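XC6422 protein (Xanthomonas campestris, PDB 2FUK) is a small serine alpha/beta-hydrolase without a lid that probably cleaves its substrates through a nucleophilic serine. Local coordinates at residues L5-L13 against L22-E30; P37-L46 against T110-G121. All blocks are in the same frame, centred on the assembly; numbering follows the deposited sequence.

In the fold
Both contacts lie in one mixed, mostly parallel beta-sheet of the alpha/beta-hydrolase type, with their centres about 14 Å apart and their nearest atoms about 4 Å apart. Contact 1 comes first along the chain and closes before contact 2 opens: it is the hairpin of strands 11-17 and 20-27 at one border of the sheet. Across the sheet, strand 71-75 lies between strands 20-27 and 38-43; the latter pairs with 112-118 in contact 2, whose centre is about 3 Å from the centre of the chain. Helix 92-107 packs on side chains of both contacts. The partly exposed hairpin thus borders a buried core that carries the probable nucleophile elbow.

Contact 1: L5-L13 against L22-E30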
loop_
_atom_site.group_PDB
_atom_site.type_symbol
_atom_site.label_atom_id
_atom_site.label_comp_id
_atom_site.label_asym_id
_atom_site.label_seq_id
_atom_site.Cartn_x
_atom_site.Cartn_y
_atom_site.Cartn_z
ATOM N N LEU A 5 3.184 25.974 11.261
ATOM C CA LEU A 5 4.424 25.214 11.350
ATOM C C LEU A 5 4.302 23.909 10.585
ATOM O O LEU A 5 3.261 23.268 10.626
ATOM C CB LEU A 5 4.725 24.893 12.813
ATOM C CG LEU A 5 4.852 26.093 13.750
ATOM C CD1 LEU A 5 4.636 25.656 15.190
ATOM C CD2 LEU A 5 6.218 26.726 13.560
ATOM N N PHE A 6 5.360 23.516 9.881
ATOM C CA PHE A 6 5.326 22.254 9.159
ATOM C C PHE A 6 5.346 21.213 10.277
ATOM O O PHE A 6 6.251 21.202 11.112
ATOM C CB PHE A 6 6.560 22.104 8.270
ATOM C CG PHE A 6 6.386 21.105 7.163
ATOM C CD1 PHE A 6 5.871 21.492 5.929
ATOM C CD2 PHE A 6 6.725 19.774 7.357
ATOM C CE1 PHE A 6 5.703 20.559 4.902
ATOM C CE2 PHE A 6 6.559 18.841 6.342
ATOM C CZ PHE A 6 6.050 19.233 5.115
ATOM N N PRO A 7 4.340 20.330 10.316
ATOM C CA PRO A 7 4.259 19.300 11.358
ATOM C C PRO A 7 5.282 18.164 11.276
ATOM O O PRO A 7 5.814 17.860 10.207
ATOM C CB PRO A 7 2.820 18.813 11.232
ATOM C CG PRO A 7 2.577 18.897 9.757
ATOM C CD PRO A 7 3.214 20.222 9.371
ATOM N N THR A 8 5.573 17.563 12.425
ATOM C CA THR A 8 6.512 16.450 12.492
ATOM C C THR A 8 5.729 15.187 12.818
ATOM O O THR A 8 6.305 14.156 13.159
ATOM C CB THR A 8 7.583 16.664 13.576
ATOM O OG1 THR A 8 6.952 16.773 14.859
ATOM C CG2 THR A 8 8.370 17.927 13.289
ATOM N N GLU A 9 4.410 15.294 12.688
ATOM C CA GLU A 9 3.461 14.203 12.922
ATOM C C GLU A 9 2.381 14.533 11.878
ATOM O O GLU A 9 2.119 15.710 11.626
ATOM C CB GLU A 9 2.906 14.321 14.349
ATOM C CG GLU A 9 2.526 13.027 15.056
ATOM C CD GLU A 9 3.699 12.086 15.328
ATOM O OE1 GLU A 9 4.680 12.457 16.022
ATOM O OE2 GLU A 9 3.633 10.945 14.853
ATOM N N SER A 10 1.774 13.532 11.242
ATOM C CA SER A 10 0.751 13.832 10.236
ATOM C C SER A 10 -0.312 14.735 10.846
ATOM O O SER A 10 -0.825 14.459 11.936
ATOM C CB SER A 10 0.136 12.545 9.703
ATOM O OG SER A 10 1.129 11.802 9.025
ATOM N N ALA A 11 -0.654 15.814 10.148
ATOM C CA ALA A 11 -1.620 16.752 10.701
ATOM C C ALA A 11 -2.359 17.631 9.709
ATOM O O ALA A 11 -1.936 17.817 8.573
ATOM C CB ALA A 11 -0.917 17.638 11.712
ATOM N N ALA A 12 -3.473 18.181 10.184
ATOM C CA ALA A 12 -4.302 19.093 9.417
ATOM C C ALA A 12 -3.994 20.480 9.968
ATOM O O ALA A 12 -3.801 20.646 11.175
ATOM C CB ALA A 12 -5.779 18.753 9.617
ATOM N N LEU A 13 -3.928 21.470 9.085
ATOM C CA LEU A 13 -3.637 22.835 9.494
ATOM C C LEU A 13 -4.238 23.805 8.489
ATOM O O LEU A 13 -4.753 23.384 7.450
ATOM C CB LEU A 13 -2.118 23.037 9.605
ATOM C CG LEU A 13 -1.269 22.801 8.352
ATOM C CD1 LEU A 13 -1.298 24.027 7.445
ATOM C CD2 LEU A 13 0.164 22.519 8.780
ATOM N N LEU A 22 -6.797 28.405 3.747
ATOM C CA LEU A 22 -6.766 27.222 2.890
ATOM C C LEU A 22 -6.605 25.992 3.780
ATOM O O LEU A 22 -5.733 25.959 4.653
ATOM C CB LEU A 22 -5.589 27.287 1.902
ATOM C CG LEU A 22 -5.618 28.296 0.751
ATOM C CD1 LEU A 22 -4.267 28.299 0.021
ATOM C CD2 LEU A 22 -6.742 27.951 -0.210
ATOM N N ASP A 23 -7.457 24.993 3.574
ATOM C CA ASP A 23 -7.376 23.752 4.337
ATOM C C ASP A 23 -6.174 22.985 3.820
ATOM O O ASP A 23 -6.037 22.781 2.608
ATOM C CB ASP A 23 -8.617 22.894 4.117
ATOM C CG ASP A 23 -9.880 23.561 4.593
ATOM O OD1 ASP A 23 -10.949 23.179 4.089
ATOM O OD2 ASP A 23 -9.809 24.446 5.477
ATOM N N VAL A 24 -5.314 22.554 4.734
ATOM C CA VAL A 24 -4.114 21.822 4.367
ATOM C C VAL A 24 -3.959 20.556 5.202
ATOM O O VAL A 24 -4.377 20.508 6.357
ATOM C CB VAL A 24 -2.863 22.723 4.561
ATOM C CG1 VAL A 24 -1.583 21.935 4.324
ATOM C CG2 VAL A 24 -2.929 23.897 3.599
ATOM N N ALA A 25 -3.378 19.525 4.603
ATOM C CA ALA A 25 -3.128 18.280 5.316
ATOM C C ALA A 25 -1.730 17.824 4.931
ATOM O O ALA A 25 -1.391 17.787 3.752
ATOM C CB ALA A 25 -4.155 17.222 4.931
ATOM N N VAL A 26 -0.917 17.501 5.929
ATOM C CA VAL A 26 0.441 17.035 5.688
ATOM C C VAL A 26 0.517 15.589 6.149
ATOM O O VAL A 26 0.266 15.296 7.320
ATOM C CB VAL A 26 1.473 17.869 6.476
ATOM C CG1 VAL A 26 2.875 17.336 6.225
ATOM C CG2 VAL A 26 1.374 19.340 6.065
ATOM N N ASP A 27 0.832 14.688 5.221
ATOM C CA ASP A 27 0.951 13.265 5.545
ATOM C C ASP A 27 2.434 12.890 5.517
ATOM O O ASP A 27 3.098 13.040 4.489
ATOM C CB ASP A 27 0.215 12.385 4.519
ATOM C CG ASP A 27 -1.172 12.903 4.151
ATOM O OD1 ASP A 27 -1.955 13.265 5.053
ATOM O OD2 ASP A 27 -1.481 12.922 2.936
ATOM N N LEU A 28 2.961 12.408 6.638
ATOM C CA LEU A 28 4.369 12.018 6.694
ATOM C C LEU A 28 4.602 10.720 5.924
ATOM O O LEU A 28 3.672 9.954 5.680
ATOM C CB LEU A 28 4.816 11.868 8.149
ATOM C CG LEU A 28 4.905 13.196 8.900
ATOM C CD1 LEU A 28 5.205 12.956 10.372
ATOM C CD2 LEU A 28 5.983 14.053 8.259
ATOM N N PRO A 29 5.852 10.459 5.521
ATOM C CA PRO A 29 6.159 9.238 4.769
ATOM C C PRO A 29 5.900 7.940 5.516
ATOM O O PRO A 29 5.787 7.919 6.746
ATOM C CB PRO A 29 7.629 9.421 4.406
ATOM C CG PRO A 29 8.146 10.207 5.523
ATOM C CD PRO A 29 7.073 11.243 5.746
ATOM N N GLU A 30 5.799 6.859 4.754
ATOM C CA GLU A 30 5.561 5.533 5.309
ATOM C C GLU A 30 6.692 5.162 6.259
ATOM O O GLU A 30 7.865 5.453 5.991
ATOM C CB GLU A 30 5.499 4.509 4.172
ATOM C CG GLU A 30 5.244 3.065 4.601
ATOM C CD GLU A 30 3.766 2.736 4.699
ATOM O OE1 GLU A 30 3.083 3.257 5.607
ATOM O OE2 GLU A 30 3.276 1.954 3.851
#
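Ala11 and Val26 face each other as a hydrogen-bonded antiparallel pair, as do Leu13 and Val24, with Ala12 and Ala25 forming the non-hydrogen-bonded pair between them. The axes of 11-13 and 22-27 come within 4.7 Å and run at 160°. Each hydrogen-bonded pair has two N-H...O bonds, and that from Val26 N to Ala11 O is the straighter of its pair, 2.9 Å and 176° at the hydrogen. Beyond the strand, Ser10 prolongs the pairing with its side chain: OG accepts the N-H of Leu28 at 3.1 Å, in a nearly straight bond.

Val24, Val26, Ala11 and Leu13 share one face of the sheet. Leu13 has CG between its backbone N and carbonyl carbon (chi1 59°), which lays the side chain alongside Val24, pointing the same way, with CD1 3.5 Å from Val24 CB. Upstream of Ser10 the chain bends back, placing Phe6 and Pro7 over this face. The Pro7 ring sets CG 3.6 Å from Val26 CB, while the Phe6 ring, crossing Val26 at about a right angle, brings CZ to 3.9 Å from Val26 CG1. Further along, Leu28 pushes CD1 into the bend, 3.2 Å from Thr8 O and 3.3 Å from Glu9 CA. Trp103 of helix 92-107 meets Phe6, Leu13 and Val26, so the helix closes over the apolar patch.

Asp23 and Asp27 turn away from 5-13: Asp27 forms a salt bridge with Arg74 of strand 71-75, and Asp23 accepts a hydrogen bond from Asn76 and is hydrogen-bonded to Thr82. The chemistry is therefore divided, with backbone bonds and one serine hydroxyl fixing the hairpin's alignment, hydrocarbon contacts folding the N-terminal segment against it, and the carboxylates tying strand 20-27 to other parts of the chain.

Contact 2: P37-L46 against T110-G121; sequences PVTAIVCHPL and TDTLWLAGFSFG
Val38 lays CG1 over one face of the Trp114 indole, a CH-pi contact 3.4 Å from the centroid of the five-membered ring. Its CG1 stands anti to the backbone N, which aims that methyl at the ring while CG2 goes to Thr112 OG1. Ala40 CB packs on Trp114 CB on the same side of the sheet. On the other side, Thr39 OG1, anti to its own carbonyl carbon (chi1 -68°), donates to Asp111 OD2 at 2.8 Å, using the anti lone pair of a carboxylate that also forms a salt bridge with Arg108. Ile41 lies beside Leu115 there, its CB 3.9 Å from Leu115 CD2, and its CD1 reaches Leu113.

These are adjacent parallel strands, 38-43 and 112-118, at the middle of the alpha/beta-hydrolase sheet. The second runs through Gly117 and Phe118 into a tight turn at Ser119 and then helix 120-132, which matches the GxSxG nucleophile-elbow pattern. Ser119 is probably the nucleophile, in geometry consistent with a triad with His195 and Asp166; its phi of 55° (psi -113°), positive at a non-glycine residue, marks the turn as strained.

Around the elbow, Pro45 CG rests 3.7 Å from Phe118 CD2. Leu46 crosses Phe120 at about a right angle: CD2 sits 3.2 Å from Phe120 CB, and CD1 meets the ring off-centre. The His44 carbonyl oxygen lies at that ring's edge, in its plane, 3.8 Å from Phe120 CD1.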
loop_
_atom_site.group_PDB
_atom_site.type_symbol
_atom_site.label_atom_id
_atom_site.label_comp_id
_atom_site.label_asym_id
_atom_site.label_seq_id
_atom_site.Cartn_x
_atom_site.Cartn_y
_atom_site.Cartn_z
ATOM N N PRO A 37 14.387 13.397 0.475
ATOM C CA PRO A 37 14.470 14.840 0.713
ATOM C C PRO A 37 13.527 15.519 -0.271
ATOM O O PRO A 37 13.919 16.419 -1.011
ATOM C CB PRO A 37 15.935 15.139 0.424
ATOM C CG PRO A 37 16.243 14.198 -0.695
ATOM C CD PRO A 37 15.551 12.916 -0.291
ATOM N N VAL A 38 12.279 15.062 -0.265
ATOM C CA VAL A 38 11.262 15.563 -1.177
ATOM C C VAL A 38 9.920 15.748 -0.489
ATOM O O VAL A 38 9.540 14.956 0.371
ATOM C CB VAL A 38 11.033 14.560 -2.341
ATOM C CG1 VAL A 38 9.946 15.077 -3.279
ATOM C CG2 VAL A 38 12.337 14.316 -3.103
ATOM N N THR A 39 9.215 16.807 -0.871
ATOM C CA THR A 39 7.873 17.075 -0.361
ATOM C C THR A 39 7.050 17.259 -1.626
ATOM O O THR A 39 7.460 17.982 -2.538
ATOM C CB THR A 39 7.789 18.368 0.485
ATOM O OG1 THR A 39 8.520 18.202 1.706
ATOM C CG2 THR A 39 6.333 18.670 0.848
ATOM N N ALA A 40 5.913 16.577 -1.696
ATOM C CA ALA A 40 5.047 16.666 -2.859
ATOM C C ALA A 40 3.702 17.263 -2.480
ATOM O O ALA A 40 3.216 17.055 -1.370
ATOM C CB ALA A 40 4.838 15.280 -3.459
ATOM N N ILE A 41 3.121 18.027 -3.400
ATOM C CA ILE A 41 1.806 18.622 -3.184
ATOM C C ILE A 41 0.889 17.968 -4.207
ATOM O O ILE A 41 1.237 17.881 -5.383
ATOM C CB ILE A 41 1.813 20.149 -3.428
ATOM C CG1 ILE A 41 2.769 20.828 -2.449
ATOM C CG2 ILE A 41 0.404 20.718 -3.220
ATOM C CD1 ILE A 41 2.987 22.302 -2.731
ATOM N N VAL A 42 -0.270 17.501 -3.753
ATOM C CA VAL A 42 -1.237 16.842 -4.628
ATOM C C VAL A 42 -2.504 17.689 -4.733
ATOM O O VAL A 42 -3.141 17.984 -3.720
ATOM C CB VAL A 42 -1.609 15.439 -4.082
ATOM C CG1 VAL A 42 -2.592 14.752 -5.025
ATOM C CG2 VAL A 42 -0.351 14.594 -3.916
ATOM N N CYS A 43 -2.863 18.070 -5.959
ATOM C CA CYS A 43 -4.039 18.907 -6.211
ATOM C C CYS A 43 -5.275 18.085 -6.580
ATOM O O CYS A 43 -5.182 17.114 -7.333
ATOM C CB CYS A 43 -3.734 19.910 -7.327
ATOM S SG CYS A 43 -2.325 21.018 -6.984
ATOM N N HIS A 44 -6.430 18.506 -6.067
ATOM C CA HIS A 44 -7.685 17.795 -6.290
ATOM C C HIS A 44 -8.485 18.208 -7.536
ATOM O O HIS A 44 -8.217 19.240 -8.157
ATOM C CB HIS A 44 -8.566 17.901 -5.028
ATOM C CG HIS A 44 -9.168 19.255 -4.808
ATOM N ND1 HIS A 44 -8.812 20.075 -3.758
ATOM C CD2 HIS A 44 -10.128 19.920 -5.492
ATOM C CE1 HIS A 44 -9.529 21.185 -3.807
ATOM N NE2 HIS A 44 -10.335 21.116 -4.852
ATOM N N PRO A 45 -9.482 17.391 -7.918
ATOM C CA PRO A 45 -10.330 17.646 -9.087
ATOM C C PRO A 45 -11.387 18.734 -8.902
ATOM O O PRO A 45 -11.523 19.297 -7.815
ATOM C CB PRO A 45 -10.925 16.266 -9.377
ATOM C CG PRO A 45 -11.065 15.678 -8.022
ATOM C CD PRO A 45 -9.745 16.046 -7.372
ATOM N N LEU A 46 -12.142 19.015 -9.965
ATOM C CA LEU A 46 -13.152 20.074 -9.929
ATOM C C LEU A 46 -13.851 20.324 -8.618
ATOM O O LEU A 46 -14.528 19.453 -8.062
ATOM C CB LEU A 46 -14.207 19.884 -11.018
ATOM C CG LEU A 46 -14.000 20.764 -12.258
ATOM C CD1 LEU A 46 -13.647 22.197 -11.858
ATOM C CD2 LEU A 46 -12.895 20.179 -13.094
ATOM N N THR A 110 15.659 22.304 2.511
ATOM C CA THR A 110 16.603 21.363 1.909
ATOM C C THR A 110 15.935 20.275 1.064
ATOM O O THR A 110 16.615 19.415 0.507
ATOM C CB THR A 110 17.522 20.686 2.964
ATOM O OG1 THR A 110 16.737 19.907 3.875
ATOM C CG2 THR A 110 18.314 21.733 3.734
ATOM N N ASP A 111 14.609 20.318 0.965
ATOM C CA ASP A 111 13.864 19.345 0.158
ATOM C C ASP A 111 13.678 19.882 -1.246
ATOM O O ASP A 111 13.837 21.079 -1.489
ATOM C CB ASP A 111 12.442 19.130 0.695
ATOM C CG ASP A 111 12.379 18.196 1.874
ATOM O OD1 ASP A 111 13.437 17.734 2.343
ATOM O OD2 ASP A 111 11.244 17.925 2.325
ATOM N N THR A 112 13.339 18.990 -2.171
ATOM C CA THR A 112 13.022 19.422 -3.525
ATOM C C THR A 112 11.500 19.311 -3.592
ATOM O O THR A 112 10.874 18.684 -2.728
ATOM C CB THR A 112 13.676 18.547 -4.618
ATOM O OG1 THR A 112 13.551 17.161 -4.286
ATOM C CG2 THR A 112 15.142 18.912 -4.775
ATOM N N LEU A 113 10.900 19.916 -4.606
ATOM C CA LEU A 113 9.451 19.898 -4.718
ATOM C C LEU A 113 8.865 19.109 -5.881
ATOM O O LEU A 113 9.267 19.267 -7.034
ATOM C CB LEU A 113 8.937 21.335 -4.795
ATOM C CG LEU A 113 7.425 21.507 -4.917
ATOM C CD1 LEU A 113 6.763 21.220 -3.584
ATOM C CD2 LEU A 113 7.121 22.930 -5.364
ATOM N N TRP A 114 7.898 18.257 -5.561
ATOM C CA TRP A 114 7.202 17.477 -6.575
ATOM C C TRP A 114 5.753 17.957 -6.582
ATOM O O TRP A 114 5.201 18.281 -5.538
ATOM C CB TRP A 114 7.231 15.986 -6.233
ATOM C CG TRP A 114 8.537 15.299 -6.521
ATOM C CD1 TRP A 114 9.781 15.868 -6.561
ATOM C CD2 TRP A 114 8.730 13.895 -6.713
ATOM N NE1 TRP A 114 10.738 14.895 -6.757
ATOM C CE2 TRP A 114 10.119 13.677 -6.854
ATOM C CE3 TRP A 114 7.863 12.795 -6.775
ATOM C CZ2 TRP A 114 10.663 12.399 -7.053
ATOM C CZ3 TRP A 114 8.403 11.527 -6.972
ATOM C CH2 TRP A 114 9.791 11.343 -7.108
ATOM N N LEU A 115 5.149 18.017 -7.764
ATOM C CA LEU A 115 3.761 18.436 -7.890
ATOM C C LEU A 115 2.988 17.341 -8.606
ATOM O O LEU A 115 3.507 16.693 -9.514
ATOM C CB LEU A 115 3.644 19.743 -8.691
ATOM C CG LEU A 115 4.205 21.039 -8.097
ATOM C CD1 LEU A 115 3.946 22.196 -9.067
ATOM C CD2 LEU A 115 3.548 21.320 -6.759
ATOM N N ALA A 116 1.749 17.125 -8.181
ATOM C CA ALA A 116 0.896 16.126 -8.808
ATOM C C ALA A 116 -0.529 16.642 -8.739
ATOM O O ALA A 116 -0.858 17.480 -7.902
ATOM C CB ALA A 116 1.003 14.786 -8.077
ATOM N N GLY A 117 -1.375 16.142 -9.624
ATOM C CA GLY A 117 -2.752 16.580 -9.611
ATOM C C GLY A 117 -3.619 15.628 -10.391
ATOM O O GLY A 117 -3.140 14.934 -11.282
ATOM N N PHE A 118 -4.896 15.601 -10.039
ATOM C CA PHE A 118 -5.870 14.757 -10.708
ATOM C C PHE A 118 -6.913 15.628 -11.409
ATOM O O PHE A 118 -7.549 16.474 -10.776
ATOM C CB PHE A 118 -6.535 13.834 -9.679
ATOM C CG PHE A 118 -7.739 13.090 -10.202
ATOM C CD1 PHE A 118 -7.725 12.493 -11.460
ATOM C CD2 PHE A 118 -8.883 12.973 -9.416
ATOM C CE1 PHE A 118 -8.832 11.792 -11.930
ATOM C CE2 PHE A 118 -10.003 12.271 -9.877
ATOM C CZ PHE A 118 -9.978 11.679 -11.134
ATOM N N SER A 119 -7.054 15.413 -12.715
ATOM C CA SER A 119 -8.013 16.122 -13.569
ATOM C C SER A 119 -7.842 17.642 -13.460
ATOM O O SER A 119 -6.825 18.178 -13.905
ATOM C CB SER A 119 -9.443 15.689 -13.207
ATOM O OG SER A 119 -10.322 15.794 -14.316
ATOM N N PHE A 120 -8.820 18.343 -12.892
ATOM C CA PHE A 120 -8.688 19.791 -12.737
ATOM C C PHE A 120 -7.382 20.097 -12.011
ATOM O O PHE A 120 -6.710 21.079 -12.316
ATOM C CB PHE A 120 -9.875 20.362 -11.949
ATOM C CG PHE A 120 -9.714 21.812 -11.558
ATOM C CD1 PHE A 120 -9.356 22.158 -10.257
ATOM C CD2 PHE A 120 -9.921 22.827 -12.487
ATOM C CE1 PHE A 120 -9.207 23.498 -9.882
ATOM C CE2 PHE A 120 -9.775 24.169 -12.123
ATOM C CZ PHE A 120 -9.417 24.503 -10.817
ATOM N N GLY A 121 -7.025 19.242 -11.054
ATOM C CA GLY A 121 -5.800 19.445 -10.304
ATOM C C GLY A 121 -4.560 19.275 -11.164
ATOM O O GLY A 121 -3.504 19.833 -10.862
#